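Long-range contacts in aclacinomycin-N/aclacinomycin-A oxidase (Streptomyces galilaeus, PDB 2IPI), which oxidises the terminal sugar of aclacinomycin antibiotics in two successive oxygen-dependent steps, using a bicovalently attached FAD: residues Val142-Pro150 against Gly162-Val173; Ala174-Val182 against Glu206-Gly214. All blocks are in the same frame, centred on the assembly; numbering follows the deposited sequence.

Contact 1. Residues Val142-Pro150 against Gly162-Val173; sequences VTIPAGVCP and GYGPLSRRDGVV. With FAD (flavin-adenine dinucleotide), chain F.
A146 and G147 meet Y163 and G164 backbone to backbone through a reciprocal pair of CA-H...O contacts: G164 CA lies 3.0 Å from A146 O, and G147 CA lies equally close to Y163 O. The backbones meet closely at the two glycines, with G147 CA also beside FAD O4. A water bridges the segments, donating to A146 O and accepting from L166 N.

The P145 ring, at the centre of an inverse gamma turn, lies against the backbone carbonyls that follow helix 167-170, with CB 3.2 Å from G171 O and CG 3.5 Å from V172 O. Apolar packing flanks this backbone contact: P145 CB meets L166 CB, V148 CG2 meets P165 CD, and V173, with CG2 anti to its backbone N, sets that methyl 3.7 Å from I144 CD1.

Polar bonds then lead to the flavin of the bicovalent FAD. The V148 N-H points almost straight at FAD O4 (2.9 Å, 170°), Y163 N donates to FAD O2, and FAD N3 donates a hydrogen bond to Y163 O at 2.8 Å; the two segments thus grip the pyrimidine edge together. C149 SG is bonded to FAD C6, one half of the cross-link completed by H89. G164 N donates to S167 OG, linking the residue after Y163 to the first turn of helix 167-170.

Helix 129-140 packs on A146 through L129 and Y133, while strand 391-398 brings the catalytic Y397 against the Y163 ring.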
loop_
_atom_site.group_PDB
_atom_site.type_symbol
_atom_site.label_atom_id
_atom_site.label_comp_id
_atom_site.label_asym_id
_atom_site.label_seq_id
_atom_site.Cartn_x
_atom_site.Cartn_y
_atom_site.Cartn_z
ATOM N N VAL A 142 -17.633 12.122 4.688
ATOM C CA VAL A 142 -17.412 10.880 3.945
ATOM C C VAL A 142 -15.935 10.515 3.959
ATOM O O VAL A 142 -15.162 11.271 4.560
ATOM C CB VAL A 142 -17.997 11.164 2.559
ATOM C CG1 VAL A 142 -17.822 10.055 1.582
ATOM C CG2 VAL A 142 -19.509 11.437 2.662
ATOM N N THR A 143 -15.503 9.413 3.346
ATOM C CA THR A 143 -14.099 9.050 3.187
ATOM C C THR A 143 -13.879 8.049 2.050
ATOM O O THR A 143 -14.827 7.639 1.397
ATOM C CB THR A 143 -13.530 8.402 4.465
ATOM O OG1 THR A 143 -14.154 8.961 5.627
ATOM C CG2 THR A 143 -12.051 8.696 4.590
ATOM N N ILE A 144 -12.631 7.624 1.872
ATOM C CA ILE A 144 -12.241 6.498 1.047
ATOM C C ILE A 144 -11.469 5.474 1.881
ATOM O O ILE A 144 -10.741 5.855 2.809
ATOM C CB ILE A 144 -11.387 6.936 -0.154
ATOM C CG1 ILE A 144 -10.206 7.856 0.151
ATOM C CG2 ILE A 144 -12.294 7.538 -1.227
ATOM C CD1 ILE A 144 -9.328 8.119 -1.059
ATOM N N PRO A 145 -11.616 4.182 1.602
ATOM C CA PRO A 145 -10.848 3.159 2.334
ATOM C C PRO A 145 -9.383 3.064 1.916
ATOM O O PRO A 145 -8.945 2.062 1.344
ATOM C CB PRO A 145 -11.570 1.856 1.967
ATOM C CG PRO A 145 -12.242 2.138 0.670
ATOM C CD PRO A 145 -12.536 3.598 0.617
ATOM N N ALA A 146 -8.639 4.129 2.212
ATOM C CA ALA A 146 -7.227 4.185 1.860
ATOM C C ALA A 146 -6.330 3.792 3.024
ATOM O O ALA A 146 -6.765 3.407 4.112
ATOM C CB ALA A 146 -6.869 5.579 1.369
ATOM N N GLY A 147 -5.021 3.878 2.808
ATOM C CA GLY A 147 -4.014 3.460 3.762
ATOM C C GLY A 147 -4.100 4.131 5.126
ATOM O O GLY A 147 -4.967 4.974 5.364
ATOM N N VAL A 148 -3.185 3.731 6.000
ATOM C CA VAL A 148 -3.037 4.283 7.334
ATOM C C VAL A 148 -2.139 5.507 7.383
ATOM O O VAL A 148 -2.475 6.515 8.020
ATOM C CB VAL A 148 -2.437 3.244 8.310
ATOM C CG1 VAL A 148 -2.632 3.710 9.742
ATOM C CG2 VAL A 148 -3.055 1.879 8.095
ATOM N N CYS A 149 -0.961 5.486 6.764
ATOM C CA CYS A 149 -0.024 6.575 7.093
ATOM C C CYS A 149 -0.429 7.920 6.494
ATOM O O CYS A 149 -0.655 8.019 5.283
ATOM C CB CYS A 149 1.391 6.162 6.674
ATOM S SG CYS A 149 1.799 4.417 6.935
ATOM N N PRO A 150 -0.539 8.967 7.309
ATOM C CA PRO A 150 -1.065 10.260 6.853
ATOM C C PRO A 150 -0.174 10.992 5.851
ATOM O O PRO A 150 -0.694 11.803 5.066
ATOM C CB PRO A 150 -1.129 11.102 8.136
ATOM C CG PRO A 150 -1.017 10.134 9.265
ATOM C CD PRO A 150 -0.159 9.019 8.728
ATOM N N GLY A 162 -3.647 0.716 -2.670
ATOM C CA GLY A 162 -3.461 0.936 -1.254
ATOM C C GLY A 162 -4.780 0.688 -0.517
ATOM O O GLY A 162 -5.850 1.077 -0.998
ATOM N N TYR A 163 -4.682 0.005 0.604
ATOM C CA TYR A 163 -5.787 -0.434 1.431
ATOM C C TYR A 163 -5.569 0.117 2.835
ATOM O O TYR A 163 -4.475 0.549 3.194
ATOM C CB TYR A 163 -5.842 -1.969 1.450
ATOM C CG TYR A 163 -4.955 -2.574 2.517
ATOM C CD1 TYR A 163 -5.512 -3.055 3.699
ATOM C CD2 TYR A 163 -3.579 -2.664 2.369
ATOM C CE1 TYR A 163 -4.714 -3.607 4.682
ATOM C CE2 TYR A 163 -2.770 -3.212 3.348
ATOM C CZ TYR A 163 -3.351 -3.685 4.504
ATOM O OH TYR A 163 -2.569 -4.239 5.486
ATOM N N GLY A 164 -6.611 0.068 3.657
ATOM C CA GLY A 164 -6.440 0.535 5.031
ATOM C C GLY A 164 -7.452 -0.080 5.968
ATOM O O GLY A 164 -7.966 -1.154 5.660
ATOM N N PRO A 165 -7.684 0.600 7.078
ATOM C CA PRO A 165 -8.564 0.124 8.151
ATOM C C PRO A 165 -10.018 -0.066 7.750
ATOM O O PRO A 165 -10.773 -0.864 8.325
ATOM C CB PRO A 165 -8.452 1.263 9.179
ATOM C CG PRO A 165 -7.114 1.876 8.907
ATOM C CD PRO A 165 -7.063 1.908 7.394
ATOM N N LEU A 166 -10.480 0.662 6.727
ATOM C CA LEU A 166 -11.874 0.469 6.312
ATOM C C LEU A 166 -11.997 -0.468 5.131
ATOM O O LEU A 166 -13.096 -0.648 4.598
ATOM C CB LEU A 166 -12.544 1.823 6.019
ATOM C CG LEU A 166 -12.639 2.804 7.183
ATOM C CD1 LEU A 166 -13.216 4.153 6.767
ATOM C CD2 LEU A 166 -13.466 2.248 8.331
ATOM N N SER A 167 -10.912 -1.123 4.681
ATOM C CA SER A 167 -11.115 -1.981 3.498
ATOM C C SER A 167 -12.102 -3.122 3.757
ATOM O O SER A 167 -12.977 -3.398 2.935
ATOM C CB SER A 167 -9.795 -2.564 3.000
ATOM O OG SER A 167 -8.880 -1.510 2.735
ATOM N N ARG A 168 -11.954 -3.772 4.905
ATOM C CA ARG A 168 -12.849 -4.832 5.325
ATOM C C ARG A 168 -14.327 -4.492 5.112
ATOM O O ARG A 168 -15.072 -5.372 4.699
ATOM C CB ARG A 168 -12.650 -5.162 6.820
ATOM C CG ARG A 168 -11.582 -6.229 7.025
ATOM C CD ARG A 168 -12.036 -7.286 8.017
ATOM N NE ARG A 168 -11.689 -6.989 9.387
ATOM C CZ ARG A 168 -12.139 -7.620 10.464
ATOM N NH1 ARG A 168 -13.000 -8.636 10.391
ATOM N NH2 ARG A 168 -11.711 -7.214 11.657
ATOM N N ARG A 169 -14.654 -3.238 5.378
ATOM C CA ARG A 169 -15.977 -2.615 5.390
ATOM C C ARG A 169 -16.413 -2.152 3.986
ATOM O O ARG A 169 -17.560 -2.394 3.588
ATOM C CB ARG A 169 -16.085 -1.447 6.376
ATOM C CG ARG A 169 -15.698 -0.043 5.956
ATOM C CD ARG A 169 -16.173 1.066 6.869
ATOM N NE ARG A 169 -17.543 1.477 6.640
ATOM C CZ ARG A 169 -17.991 2.715 6.406
ATOM N NH1 ARG A 169 -17.165 3.734 6.365
ATOM N NH2 ARG A 169 -19.292 2.918 6.216
ATOM N N ASP A 170 -15.535 -1.491 3.261
ATOM C CA ASP A 170 -15.862 -0.881 1.978
ATOM C C ASP A 170 -14.990 -1.350 0.819
ATOM O O ASP A 170 -15.305 -0.938 -0.311
ATOM C CB ASP A 170 -15.703 0.633 2.049
ATOM C CG ASP A 170 -16.543 1.343 3.088
ATOM O OD1 ASP A 170 -17.653 0.890 3.402
ATOM O OD2 ASP A 170 -16.061 2.383 3.583
ATOM N N GLY A 171 -13.955 -2.131 1.027
ATOM C CA GLY A 171 -13.064 -2.686 0.029
ATOM C C GLY A 171 -11.832 -1.871 -0.262
ATOM O O GLY A 171 -11.404 -1.006 0.505
ATOM N N VAL A 172 -11.169 -2.121 -1.407
ATOM C CA VAL A 172 -9.938 -1.397 -1.742
ATOM C C VAL A 172 -10.282 0.046 -2.067
ATOM O O VAL A 172 -11.466 0.351 -2.229
ATOM C CB VAL A 172 -9.227 -2.166 -2.877
ATOM C CG1 VAL A 172 -8.670 -1.316 -3.999
ATOM C CG2 VAL A 172 -8.127 -3.007 -2.225
ATOM N N VAL A 173 -9.293 0.932 -2.121
ATOM C CA VAL A 173 -9.609 2.325 -2.476
ATOM C C VAL A 173 -10.046 2.367 -3.933
ATOM O O VAL A 173 -10.950 3.097 -4.322
ATOM C CB VAL A 173 -8.411 3.232 -2.184
ATOM C CG1 VAL A 173 -7.277 2.930 -3.158
ATOM C CG2 VAL A 173 -8.790 4.701 -2.231
HETATM P PA FAD F . 6.155 7.726 -4.467
HETATM O O1A FAD F . 7.479 7.315 -4.211
HETATM O O2A FAD F . 6.103 9.120 -4.905
HETATM O O5B FAD F . 5.465 6.791 -5.526
HETATM C C5B FAD F . 5.496 5.424 -5.440
HETATM C C4B FAD F . 5.345 4.803 -6.826
HETATM O O4B FAD F . 4.300 5.445 -7.504
HETATM C C3B FAD F . 6.589 5.062 -7.696
HETATM O O3B FAD F . 6.727 4.081 -8.657
HETATM C C2B FAD F . 6.257 6.373 -8.389
HETATM O O2B FAD F . 6.947 6.612 -9.585
HETATM C C1B FAD F . 4.766 6.193 -8.571
HETATM N N9A FAD F . 4.034 7.461 -8.763
HETATM C C8A FAD F . 4.070 8.540 -7.972
HETATM N N7A FAD F . 3.270 9.485 -8.445
HETATM C C5A FAD F . 2.733 9.014 -9.571
HETATM C C6A FAD F . 1.832 9.549 -10.482
HETATM N N6A FAD F . 1.330 10.699 -10.241
HETATM N N1A FAD F . 1.451 8.830 -11.524
HETATM C C2A FAD F . 1.922 7.612 -11.661
HETATM N N3A FAD F . 2.766 7.063 -10.808
HETATM C C4A FAD F . 3.186 7.747 -9.787
HETATM N N1 FAD F . 0.087 1.107 1.531
HETATM C C2 FAD F . -1.157 0.559 1.737
HETATM O O2 FAD F . -1.750 0.001 0.920
HETATM N N3 FAD F . -1.716 0.688 2.978
HETATM C C4 FAD F . -1.075 1.348 4.012
HETATM O O4 FAD F . -1.653 1.512 5.049
HETATM C C4X FAD F . 0.180 1.916 3.784
HETATM N N5 FAD F . 0.872 2.555 4.771
HETATM C C5X FAD F . 2.061 3.164 4.532
HETATM C C6 FAD F . 2.703 3.891 5.536
HETATM C C7 FAD F . 3.924 4.448 5.291
HETATM C C7M FAD F . 4.499 5.305 6.370
HETATM C C8 FAD F . 4.497 4.384 4.016
HETATM C C8M FAD F . 5.680 5.266 3.685
HETATM C C9 FAD F . 3.823 3.674 3.049
HETATM C C9A FAD F . 2.633 3.029 3.275
HETATM N N10 FAD F . 1.994 2.306 2.286
HETATM C C10 FAD F . 0.755 1.791 2.522
HETATM C "C1'" FAD F . 2.759 1.664 1.174
HETATM C "C2'" FAD F . 2.930 2.506 -0.092
HETATM O "O2'" FAD F . 4.179 3.060 -0.345
HETATM C "C3'" FAD F . 1.888 3.585 -0.265
HETATM O "O3'" FAD F . 0.593 3.070 -0.228
HETATM C "C4'" FAD F . 2.326 4.329 -1.564
HETATM O "O4'" FAD F . 3.112 3.605 -2.422
HETATM C "C5'" FAD F . 3.019 5.667 -1.460
HETATM O "O5'" FAD F . 3.097 6.270 -2.708
HETATM P P FAD F . 3.820 7.654 -2.762
HETATM O O1P FAD F . 3.178 8.523 -3.680
HETATM O O2P FAD F . 3.869 8.158 -1.459
HETATM O O3P FAD F . 5.332 7.401 -3.148
HETATM O O HOH W 1 -9.464 2.970 5.261
#

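Contact 2. Residues Ala174-Val182 against Glu206-Gly214; sequences ADHLYAVEV and ELWWAHTGG
W208 reaches from helix 206-210 to the start of strand 177-182, and its indole meets L177 through both backbone and side chain. From CB, which meets nothing close in the strand, CG turns anti to the backbone N and carries the ring across. W208 CD1 then comes 3.6 Å from Y178 O, and L177 CG lies 4.1 Å from the same carbon. At the next atom, W208 NE1 donates to L177 O, 3.0 Å away; the bond is bent (135°), and the donor sits above the carbonyl plane. Beyond it, CE2 and CZ2 pass the same oxygen, which is near the ring plane at the indole edge.

Strand and helix cross almost perpendicularly, at 98°, in the PCMH-type FAD-binding domain, where the helix packs on the antiparallel sheet that includes strands 191-197 and 221-227. Next to W208 the strand carries a classic beta bulge, with Y178 and A179 both facing W226.

Further along, V180 and V182 meet the imidazole of H211: V180 CG2 lies over one face, toward the rim, and V182 CG2 is 4.1 Å from H211 CE1. The imidazole's turn is fixed from within its own segment, since H211 ND1 donates in the ring plane to L207 O (2.9 Å, 177°). V182 CG2 also touches L207 CD1. At the other end, A174 CB packs against T212, whose OG1 is hydrogen-bonded to T411.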
loop_
_atom_site.group_PDB
_atom_site.type_symbol
_atom_site.label_atom_id
_atom_site.label_comp_id
_atom_site.label_asym_id
_atom_site.label_seq_id
_atom_site.Cartn_x
_atom_site.Cartn_y
_atom_site.Cartn_z
ATOM N N ALA A 174 -9.400 1.540 -4.759
ATOM C CA ALA A 174 -9.631 1.475 -6.188
ATOM C C ALA A 174 -10.987 0.867 -6.545
ATOM O O ALA A 174 -11.384 0.870 -7.723
ATOM C CB ALA A 174 -8.503 0.705 -6.845
ATOM N N ASP A 175 -11.680 0.366 -5.534
ATOM C CA ASP A 175 -13.070 -0.026 -5.624
ATOM C C ASP A 175 -14.034 1.153 -5.630
ATOM O O ASP A 175 -15.256 0.950 -5.615
ATOM C CB ASP A 175 -13.410 -0.974 -4.446
ATOM C CG ASP A 175 -12.865 -2.361 -4.773
ATOM O OD1 ASP A 175 -12.726 -2.589 -5.995
ATOM O OD2 ASP A 175 -12.588 -3.186 -3.877
ATOM N N HIS A 176 -13.471 2.365 -5.615
ATOM C CA HIS A 176 -14.218 3.621 -5.592
ATOM C C HIS A 176 -13.611 4.605 -6.575
ATOM O O HIS A 176 -13.821 5.816 -6.560
ATOM C CB HIS A 176 -14.271 4.191 -4.163
ATOM C CG HIS A 176 -14.955 3.214 -3.238
ATOM N ND1 HIS A 176 -16.308 3.228 -2.982
ATOM C CD2 HIS A 176 -14.453 2.169 -2.524
ATOM C CE1 HIS A 176 -16.605 2.251 -2.144
ATOM N NE2 HIS A 176 -15.489 1.582 -1.851
ATOM N N LEU A 177 -12.806 4.075 -7.496
ATOM C CA LEU A 177 -12.209 4.851 -8.563
ATOM C C LEU A 177 -13.149 4.964 -9.767
ATOM O O LEU A 177 -13.451 3.939 -10.397
ATOM C CB LEU A 177 -10.946 4.166 -9.076
ATOM C CG LEU A 177 -9.936 4.946 -9.886
ATOM C CD1 LEU A 177 -9.459 6.211 -9.192
ATOM C CD2 LEU A 177 -8.723 4.052 -10.155
ATOM N N TYR A 178 -13.595 6.173 -10.059
ATOM C CA TYR A 178 -14.418 6.427 -11.233
ATOM C C TYR A 178 -13.549 6.778 -12.440
ATOM O O TYR A 178 -13.774 6.251 -13.530
ATOM C CB TYR A 178 -15.420 7.560 -10.979
ATOM C CG TYR A 178 -16.124 8.026 -12.241
ATOM C CD1 TYR A 178 -15.866 9.282 -12.772
ATOM C CD2 TYR A 178 -17.042 7.201 -12.887
ATOM C CE1 TYR A 178 -16.507 9.701 -13.931
ATOM C CE2 TYR A 178 -17.687 7.610 -14.044
ATOM C CZ TYR A 178 -17.407 8.859 -14.550
ATOM O OH TYR A 178 -18.045 9.278 -15.699
ATOM N N ALA A 179 -12.561 7.661 -12.273
ATOM C CA ALA A 179 -11.835 8.104 -13.467
ATOM C C ALA A 179 -10.427 8.582 -13.156
ATOM O O ALA A 179 -10.112 8.947 -12.019
ATOM C CB ALA A 179 -12.606 9.228 -14.151
ATOM N N VAL A 180 -9.590 8.608 -14.193
ATOM C CA VAL A 180 -8.236 9.114 -13.996
ATOM C C VAL A 180 -7.794 9.979 -15.169
ATOM O O VAL A 180 -8.044 9.627 -16.324
ATOM C CB VAL A 180 -7.278 7.916 -13.773
ATOM C CG1 VAL A 180 -7.226 7.057 -15.027
ATOM C CG2 VAL A 180 -5.897 8.370 -13.361
ATOM N N GLU A 181 -7.167 11.094 -14.838
ATOM C CA GLU A 181 -6.512 12.001 -15.773
ATOM C C GLU A 181 -5.020 11.707 -15.767
ATOM O O GLU A 181 -4.404 11.734 -14.704
ATOM C CB GLU A 181 -6.773 13.467 -15.410
ATOM C CG GLU A 181 -8.112 14.003 -15.829
ATOM C CD GLU A 181 -8.779 14.964 -14.873
ATOM O OE1 GLU A 181 -8.201 15.877 -14.262
ATOM O OE2 GLU A 181 -10.006 14.773 -14.741
ATOM N N VAL A 182 -4.467 11.391 -16.919
ATOM C CA VAL A 182 -3.108 10.893 -17.086
ATOM C C VAL A 182 -2.344 11.634 -18.175
ATOM O O VAL A 182 -2.946 12.107 -19.150
ATOM C CB VAL A 182 -3.113 9.396 -17.460
ATOM C CG1 VAL A 182 -1.772 8.751 -17.132
ATOM C CG2 VAL A 182 -4.235 8.658 -16.743
ATOM N N GLU A 206 -9.814 0.529 -20.515
ATOM C CA GLU A 206 -8.707 -0.343 -20.123
ATOM C C GLU A 206 -7.593 0.470 -19.483
ATOM O O GLU A 206 -6.939 -0.069 -18.593
ATOM C CB GLU A 206 -8.180 -1.178 -21.301
ATOM C CG GLU A 206 -9.142 -2.335 -21.590
ATOM C CD GLU A 206 -9.193 -3.354 -20.467
ATOM O OE1 GLU A 206 -8.232 -4.151 -20.333
ATOM O OE2 GLU A 206 -10.201 -3.368 -19.722
ATOM N N LEU A 207 -7.389 1.720 -19.881
ATOM C CA LEU A 207 -6.432 2.584 -19.188
ATOM C C LEU A 207 -6.928 2.821 -17.754
ATOM O O LEU A 207 -6.112 2.793 -16.826
ATOM C CB LEU A 207 -6.232 3.893 -19.926
ATOM C CG LEU A 207 -4.865 4.567 -19.956
ATOM C CD1 LEU A 207 -5.023 6.078 -20.028
ATOM C CD2 LEU A 207 -4.003 4.179 -18.772
ATOM N N TRP A 208 -8.230 3.027 -17.557
ATOM C CA TRP A 208 -8.762 3.232 -16.205
ATOM C C TRP A 208 -8.488 2.005 -15.333
ATOM O O TRP A 208 -8.061 2.069 -14.186
ATOM C CB TRP A 208 -10.274 3.503 -16.191
ATOM C CG TRP A 208 -10.921 3.199 -14.867
ATOM C CD1 TRP A 208 -10.927 4.044 -13.779
ATOM C CD2 TRP A 208 -11.639 2.024 -14.472
ATOM N NE1 TRP A 208 -11.605 3.451 -12.739
ATOM C CE2 TRP A 208 -12.047 2.203 -13.141
ATOM C CE3 TRP A 208 -11.949 0.830 -15.136
ATOM C CZ2 TRP A 208 -12.769 1.217 -12.472
ATOM C CZ3 TRP A 208 -12.665 -0.144 -14.480
ATOM C CH2 TRP A 208 -13.076 0.054 -13.141
ATOM N N TRP A 209 -8.840 0.869 -15.913
ATOM C CA TRP A 209 -8.605 -0.445 -15.357
ATOM C C TRP A 209 -7.172 -0.622 -14.884
ATOM O O TRP A 209 -6.909 -1.086 -13.775
ATOM C CB TRP A 209 -8.849 -1.486 -16.446
ATOM C CG TRP A 209 -8.986 -2.869 -15.911
ATOM C CD1 TRP A 209 -8.073 -3.746 -15.421
ATOM C CD2 TRP A 209 -10.265 -3.518 -15.842
ATOM N NE1 TRP A 209 -8.679 -4.922 -15.038
ATOM C CE2 TRP A 209 -10.019 -4.790 -15.299
ATOM C CE3 TRP A 209 -11.568 -3.150 -16.192
ATOM C CZ2 TRP A 209 -11.081 -5.638 -15.124
ATOM C CZ3 TRP A 209 -12.595 -4.059 -15.985
ATOM C CH2 TRP A 209 -12.366 -5.319 -15.445
ATOM N N ALA A 210 -6.224 -0.235 -15.743
ATOM C CA ALA A 210 -4.807 -0.356 -15.430
ATOM C C ALA A 210 -4.454 0.386 -14.145
ATOM O O ALA A 210 -3.513 0.041 -13.432
ATOM C CB ALA A 210 -3.968 0.157 -16.595
ATOM N N HIS A 211 -5.247 1.433 -13.852
ATOM C CA HIS A 211 -4.929 2.274 -12.715
ATOM C C HIS A 211 -5.583 1.762 -11.435
ATOM O O HIS A 211 -5.399 2.396 -10.404
ATOM C CB HIS A 211 -5.295 3.734 -13.027
ATOM C CG HIS A 211 -4.186 4.360 -13.861
ATOM N ND1 HIS A 211 -4.137 4.249 -15.241
ATOM C CD2 HIS A 211 -3.118 5.094 -13.495
ATOM C CE1 HIS A 211 -3.067 4.885 -15.686
ATOM N NE2 HIS A 211 -2.421 5.417 -14.649
ATOM N N THR A 212 -6.304 0.641 -11.513
ATOM C CA THR A 212 -6.942 0.127 -10.297
ATOM C C THR A 212 -6.112 -0.983 -9.644
ATOM O O THR A 212 -6.656 -1.917 -9.047
ATOM C CB THR A 212 -8.377 -0.353 -10.575
ATOM O OG1 THR A 212 -8.996 -0.796 -9.354
ATOM C CG2 THR A 212 -8.425 -1.562 -11.490
ATOM N N GLY A 213 -4.789 -0.889 -9.715
ATOM C CA GLY A 213 -3.914 -1.715 -8.940
ATOM C C GLY A 213 -2.855 -2.330 -9.846
ATOM O O GLY A 213 -2.536 -3.443 -9.492
ATOM N N GLY A 214 -2.439 -1.656 -10.894
ATOM C CA GLY A 214 -1.348 -1.987 -11.783
ATOM C C GLY A 214 -0.031 -1.475 -11.246
ATOM O O GLY A 214 1.074 -1.887 -11.623
#

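Following the chain from the N terminus, helix 129-140 leads into the first arm of contact 1, and 11 intervening residues, including helix 154-157, loop out before 162-173 returns to close it. Contact 2 opens immediately afterwards at A174 and encloses a longer excursion of 23 residues that includes the end of strand 177-185 and strand 191-197, until helix 205-210 comes back. The two loops are therefore in series, neither nested nor crossed, with centres about 16 Å apart. Their junction is direct: H176 NE2 is 3.0 Å from D170 O, probably hydrogen-bonded, and P145 packs on H176. Together they join the flavin-binding loops to the antiparallel sheet and helix 205-210 packed on it.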